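Local coordinates for cell division protein FtsI/penicillin binding protein 2 (Legionella pneumophila subsp. pneumophila ATCC 43290, PDB 4ZTK) that probably cross-links peptidoglycan stem peptides as a D,D-transpeptidase during cell division, as expected of an FtsI-type penicillin-binding protein, at residues L237-T251 / S294-M308. Numbering follows the deposited sequence.
Sequences LAVIPGVSVAGKTGT and SGGELAAPVFRNVAM
Thr-251 and Gly-295 make a direct hydrogen bond between the edge strand of the five-stranded antiparallel sheet, which carries what is probably the KTG motif of the penicillin-binding proteins (Lys-248 to Gly-250), and the C-terminal helix packed on that sheet. Gly-295 N donates to Thr-251 OG1 at 3.1 Å and 162°; the same hydroxyl also bonds the sulfonate of a buffer molecule, probably from the crystallisation liquor, which Lys-248 NZ holds by a salt bridge and Thr-249 OG1 by a hydrogen bond, consistent with a site for the carboxylate of substrate or beta-lactam, as in relatives. Ser-294 and Glu-297 form a capping box: Ser-294 N meets Glu-297 OE2 on its anti side, and Glu-297 N donates back to Ser-294 OG. With no side chains on Gly-295 and Gly-296, the first turn comes close to the strand: Gly-295 CA lies 3.4 Å from Gly-250 O in a CA-H...O contact, and Thr-249 CG2 presses on Gly-296 CA, a tight 3.5 Å, while Thr-249 OG1 bonds Thr-234.

Farther along, the contact is apolar. The Phe-303 ring, with CG anti to the backbone N (chi1 178°), is directed between Ala-238 and Val-245, whose CG1 lies 3.5 Å from CE1; Phe-263 meets this ring edge-to-face. Ala-238 CB sits between Ala-300 CB and Phe-303 CD1, and Leu-237 lays CB and CD1 against the Pro-301 ring. Ile-240 CD1 fits between Ala-307 CB and CG of selenomethionine Met-308.

One water accepts from Leu-237 N and donates to Gly-296 O. The extended Arg-304 chain runs past the Leu-237 carbonyl, bringing NE to 3.3 Å from Val-239 O.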
loop_
_atom_site.group_PDB
_atom_site.type_symbol
_atom_site.label_atom_id
_atom_site.label_comp_id
_atom_site.label_asym_id
_atom_site.label_seq_id
_atom_site.Cartn_x
_atom_site.Cartn_y
_atom_site.Cartn_z
ATOM N N LEU A 237 9.650 -2.813 -10.891
ATOM C CA LEU A 237 9.109 -2.036 -12.005
ATOM C C LEU A 237 8.780 -0.596 -11.608
ATOM O O LEU A 237 8.370 0.206 -12.445
ATOM C CB LEU A 237 7.867 -2.719 -12.594
ATOM C CG LEU A 237 8.032 -4.128 -13.171
ATOM C CD1 LEU A 237 6.738 -4.599 -13.823
ATOM C CD2 LEU A 237 9.175 -4.171 -14.163
ATOM N N ALA A 238 8.956 -0.271 -10.330
ATOM C CA ALA A 238 8.743 1.093 -9.855
ATOM C C ALA A 238 10.040 1.895 -9.787
ATOM O O ALA A 238 10.031 3.061 -9.388
ATOM C CB ALA A 238 8.054 1.084 -8.493
ATOM N N VAL A 239 11.152 1.277 -10.173
ATOM C CA VAL A 239 12.454 1.938 -10.110
ATOM C C VAL A 239 12.535 3.157 -11.027
ATOM O O VAL A 239 12.148 3.088 -12.188
ATOM C CB VAL A 239 13.598 0.969 -10.461
ATOM C CG1 VAL A 239 14.886 1.736 -10.768
ATOM C CG2 VAL A 239 13.818 -0.028 -9.332
ATOM N N ILE A 240 13.032 4.271 -10.495
ATOM C CA ILE A 240 13.304 5.458 -11.303
ATOM C C ILE A 240 14.746 5.892 -11.099
ATOM O O ILE A 240 15.110 6.333 -10.012
ATOM C CB ILE A 240 12.399 6.634 -10.918
ATOM C CG1 ILE A 240 10.925 6.266 -11.088
ATOM C CG2 ILE A 240 12.754 7.864 -11.736
ATOM C CD1 ILE A 240 9.976 7.287 -10.474
ATOM N N PRO A 241 15.576 5.761 -12.142
ATOM C CA PRO A 241 16.986 6.154 -12.065
ATOM C C PRO A 241 17.161 7.567 -11.522
ATOM O O PRO A 241 16.588 8.517 -12.058
ATOM C CB PRO A 241 17.437 6.089 -13.524
ATOM C CG PRO A 241 16.578 5.027 -14.117
ATOM C CD PRO A 241 15.237 5.189 -13.457
ATOM N N GLY A 242 17.931 7.692 -10.448
ATOM C CA GLY A 242 18.246 8.989 -9.878
ATOM C C GLY A 242 17.216 9.477 -8.877
ATOM O O GLY A 242 17.359 10.557 -8.305
ATOM N N VAL A 243 16.166 8.688 -8.676
ATOM C CA VAL A 243 15.118 9.038 -7.721
ATOM C C VAL A 243 14.795 7.833 -6.842
ATOM O O VAL A 243 14.298 6.818 -7.326
ATOM C CB VAL A 243 13.832 9.505 -8.431
ATOM C CG1 VAL A 243 12.817 9.976 -7.415
ATOM C CG2 VAL A 243 14.136 10.621 -9.433
ATOM N N SER A 244 15.084 7.938 -5.550
ATOM C CA SER A 244 14.829 6.826 -4.644
ATOM C C SER A 244 13.330 6.641 -4.422
ATOM O O SER A 244 12.615 7.582 -4.080
ATOM C CB SER A 244 15.558 7.016 -3.314
ATOM O OG SER A 244 15.067 8.148 -2.623
ATOM N N VAL A 245 12.863 5.418 -4.639
ATOM C CA VAL A 245 11.447 5.109 -4.511
ATOM C C VAL A 245 11.239 4.083 -3.403
ATOM O O VAL A 245 11.928 3.062 -3.348
ATOM C CB VAL A 245 10.874 4.548 -5.832
ATOM C CG1 VAL A 245 9.388 4.308 -5.705
ATOM C CG2 VAL A 245 11.165 5.497 -6.991
ATOM N N ALA A 246 10.290 4.369 -2.517
ATOM C CA ALA A 246 9.922 3.440 -1.456
ATOM C C ALA A 246 8.530 2.918 -1.754
ATOM O O ALA A 246 7.623 3.702 -2.028
ATOM C CB ALA A 246 9.935 4.147 -0.114
ATOM N N GLY A 247 8.352 1.602 -1.711
ATOM C CA GLY A 247 7.044 1.034 -1.971
ATOM C C GLY A 247 6.889 -0.446 -1.682
ATOM O O GLY A 247 7.870 -1.175 -1.523
ATOM N N LYS A 248 5.638 -0.884 -1.626
ATOM C CA LYS A 248 5.315 -2.267 -1.299
ATOM C C LYS A 248 4.198 -2.789 -2.186
ATOM O O LYS A 248 3.144 -2.168 -2.314
ATOM C CB LYS A 248 4.899 -2.399 0.170
ATOM C CG LYS A 248 4.561 -3.829 0.582
ATOM C CD LYS A 248 5.829 -4.650 0.774
ATOM C CE LYS A 248 5.530 -6.136 0.882
ATOM N NZ LYS A 248 5.073 -6.720 -0.414
ATOM N N THR A 249 4.447 -3.940 -2.793
ATOM C CA THR A 249 3.471 -4.606 -3.633
ATOM C C THR A 249 2.441 -5.350 -2.798
ATOM O O THR A 249 2.706 -5.743 -1.657
ATOM C CB THR A 249 4.158 -5.642 -4.532
ATOM O OG1 THR A 249 4.897 -6.564 -3.711
ATOM C CG2 THR A 249 5.114 -4.953 -5.489
ATOM N N GLY A 250 1.264 -5.548 -3.379
ATOM C CA GLY A 250 0.272 -6.443 -2.812
ATOM C C GLY A 250 -0.540 -7.110 -3.908
ATOM O O GLY A 250 -0.796 -6.508 -4.954
ATOM N N THR A 251 -0.926 -8.359 -3.668
ATOM C CA THR A 251 -1.819 -9.091 -4.556
ATOM C C THR A 251 -2.872 -9.797 -3.710
ATOM O O THR A 251 -2.558 -10.692 -2.930
ATOM C CB THR A 251 -1.066 -10.148 -5.396
ATOM O OG1 THR A 251 0.050 -9.536 -6.051
ATOM C CG2 THR A 251 -1.986 -10.756 -6.440
ATOM N N SER A 294 0.061 -9.733 -10.808
ATOM C CA SER A 294 0.437 -9.299 -9.461
ATOM C C SER A 294 0.569 -7.786 -9.331
ATOM O O SER A 294 0.589 -7.069 -10.328
ATOM C CB SER A 294 1.753 -9.953 -9.048
ATOM O OG SER A 294 2.837 -9.330 -9.707
ATOM N N GLY A 295 0.676 -7.315 -8.090
ATOM C CA GLY A 295 0.856 -5.900 -7.812
ATOM C C GLY A 295 2.159 -5.352 -8.375
ATOM O O GLY A 295 2.215 -4.217 -8.861
ATOM N N GLY A 296 3.212 -6.159 -8.312
ATOM C CA GLY A 296 4.507 -5.740 -8.820
ATOM C C GLY A 296 4.527 -5.626 -10.332
ATOM O O GLY A 296 5.245 -4.797 -10.898
ATOM N N GLU A 297 3.724 -6.461 -10.982
ATOM C CA GLU A 297 3.680 -6.517 -12.434
ATOM C C GLU A 297 2.701 -5.499 -13.018
ATOM O O GLU A 297 2.949 -4.948 -14.087
ATOM C CB GLU A 297 3.316 -7.929 -12.901
ATOM C CG GLU A 297 4.360 -8.977 -12.554
ATOM C CD GLU A 297 3.798 -10.392 -12.545
ATOM O OE1 GLU A 297 4.596 -11.347 -12.663
ATOM O OE2 GLU A 297 2.564 -10.554 -12.413
ATOM N N LEU A 298 1.595 -5.249 -12.319
ATOM C CA LEU A 298 0.555 -4.359 -12.841
ATOM C C LEU A 298 0.543 -2.966 -12.207
ATOM O O LEU A 298 0.545 -1.958 -12.915
ATOM C CB LEU A 298 -0.832 -4.991 -12.684
ATOM C CG LEU A 298 -1.062 -6.357 -13.334
ATOM C CD1 LEU A 298 -2.518 -6.779 -13.155
ATOM C CD2 LEU A 298 -0.682 -6.335 -14.806
ATOM N N ALA A 299 0.518 -2.915 -10.878
ATOM C CA ALA A 299 0.320 -1.658 -10.162
ATOM C C ALA A 299 1.603 -0.841 -10.065
ATOM O O ALA A 299 1.568 0.391 -10.120
ATOM C CB ALA A 299 -0.252 -1.915 -8.764
ATOM N N ALA A 300 2.727 -1.528 -9.900
ATOM C CA ALA A 300 4.020 -0.855 -9.766
ATOM C C ALA A 300 4.431 -0.020 -10.988
ATOM O O ALA A 300 4.899 1.109 -10.826
ATOM C CB ALA A 300 5.123 -1.850 -9.385
ATOM N N PRO A 301 4.271 -0.561 -12.212
ATOM C CA PRO A 301 4.646 0.306 -13.334
ATOM C C PRO A 301 3.724 1.516 -13.472
ATOM O O PRO A 301 4.169 2.554 -13.954
ATOM C CB PRO A 301 4.534 -0.618 -14.560
ATOM C CG PRO A 301 3.694 -1.765 -14.117
ATOM C CD PRO A 301 3.963 -1.933 -12.657
ATOM N N VAL A 302 2.469 1.386 -13.050
ATOM C CA VAL A 302 1.540 2.507 -13.080
ATOM C C VAL A 302 1.985 3.584 -12.090
ATOM O O VAL A 302 2.008 4.775 -12.421
ATOM C CB VAL A 302 0.092 2.064 -12.783
ATOM C CG1 VAL A 302 -0.827 3.273 -12.685
ATOM C CG2 VAL A 302 -0.406 1.107 -13.864
ATOM N N PHE A 303 2.341 3.152 -10.879
ATOM C CA PHE A 303 2.949 4.019 -9.869
ATOM C C PHE A 303 4.121 4.801 -10.471
ATOM O O PHE A 303 4.226 6.016 -10.296
ATOM C CB PHE A 303 3.436 3.158 -8.700
ATOM C CG PHE A 303 4.144 3.920 -7.600
ATOM C CD1 PHE A 303 5.473 4.308 -7.734
ATOM C CD2 PHE A 303 3.500 4.183 -6.399
ATOM C CE1 PHE A 303 6.129 4.982 -6.712
ATOM C CE2 PHE A 303 4.156 4.846 -5.369
ATOM C CZ PHE A 303 5.470 5.246 -5.528
ATOM N N ARG A 304 5.002 4.089 -11.168
ATOM C CA ARG A 304 6.181 4.690 -11.785
ATOM C C ARG A 304 5.826 5.820 -12.752
ATOM O O ARG A 304 6.427 6.895 -12.713
ATOM C CB ARG A 304 6.998 3.628 -12.518
ATOM C CG ARG A 304 8.244 4.175 -13.215
ATOM C CD ARG A 304 8.850 3.150 -14.162
ATOM N NE ARG A 304 10.121 3.603 -14.718
ATOM C CZ ARG A 304 10.609 3.211 -15.891
ATOM N NH1 ARG A 304 9.929 2.359 -16.650
ATOM N NH2 ARG A 304 11.779 3.674 -16.311
ATOM N N ASN A 305 4.849 5.573 -13.620
ATOM C CA ASN A 305 4.463 6.569 -14.617
ATOM C C ASN A 305 3.879 7.826 -13.982
ATOM O O ASN A 305 4.175 8.935 -14.411
ATOM C CB ASN A 305 3.488 5.980 -15.642
ATOM C CG ASN A 305 4.117 4.880 -16.479
ATOM O OD1 ASN A 305 5.332 4.853 -16.676
ATOM N ND2 ASN A 305 3.289 3.967 -16.976
ATOM N N VAL A 306 3.046 7.649 -12.961
ATOM C CA VAL A 306 2.471 8.793 -12.264
ATOM C C VAL A 306 3.570 9.575 -11.550
ATOM O O VAL A 306 3.626 10.802 -11.630
ATOM C CB VAL A 306 1.396 8.361 -11.250
ATOM C CG1 VAL A 306 0.968 9.540 -10.389
ATOM C CG2 VAL A 306 0.201 7.764 -11.976
ATOM N N ALA A 307 4.447 8.847 -10.867
ATOM C CA ALA A 307 5.571 9.439 -10.150
ATOM C C ALA A 307 6.475 10.259 -11.061
ATOM O O ALA A 307 6.898 11.354 -10.701
ATOM C CB ALA A 307 6.375 8.360 -9.438
HETATM N N MSE A 308 6.777 9.733 -12.242
HETATM C CA MSE A 308 7.616 10.471 -13.180
HETATM C C MSE A 308 6.920 11.727 -13.692
HETATM O O MSE A 308 7.553 12.767 -13.856
HETATM C CB MSE A 308 8.080 9.578 -14.329
HETATM C CG MSE A 308 9.212 8.647 -13.921
HETATM SE SE MSE A 308 9.706 7.356 -15.279
HETATM C CE MSE A 308 10.269 8.595 -16.684
HETATM O O HOH W 1 7.527 -4.644 -9.921
HETATM O O HOH W 2 8.562 0.120 -15.394
#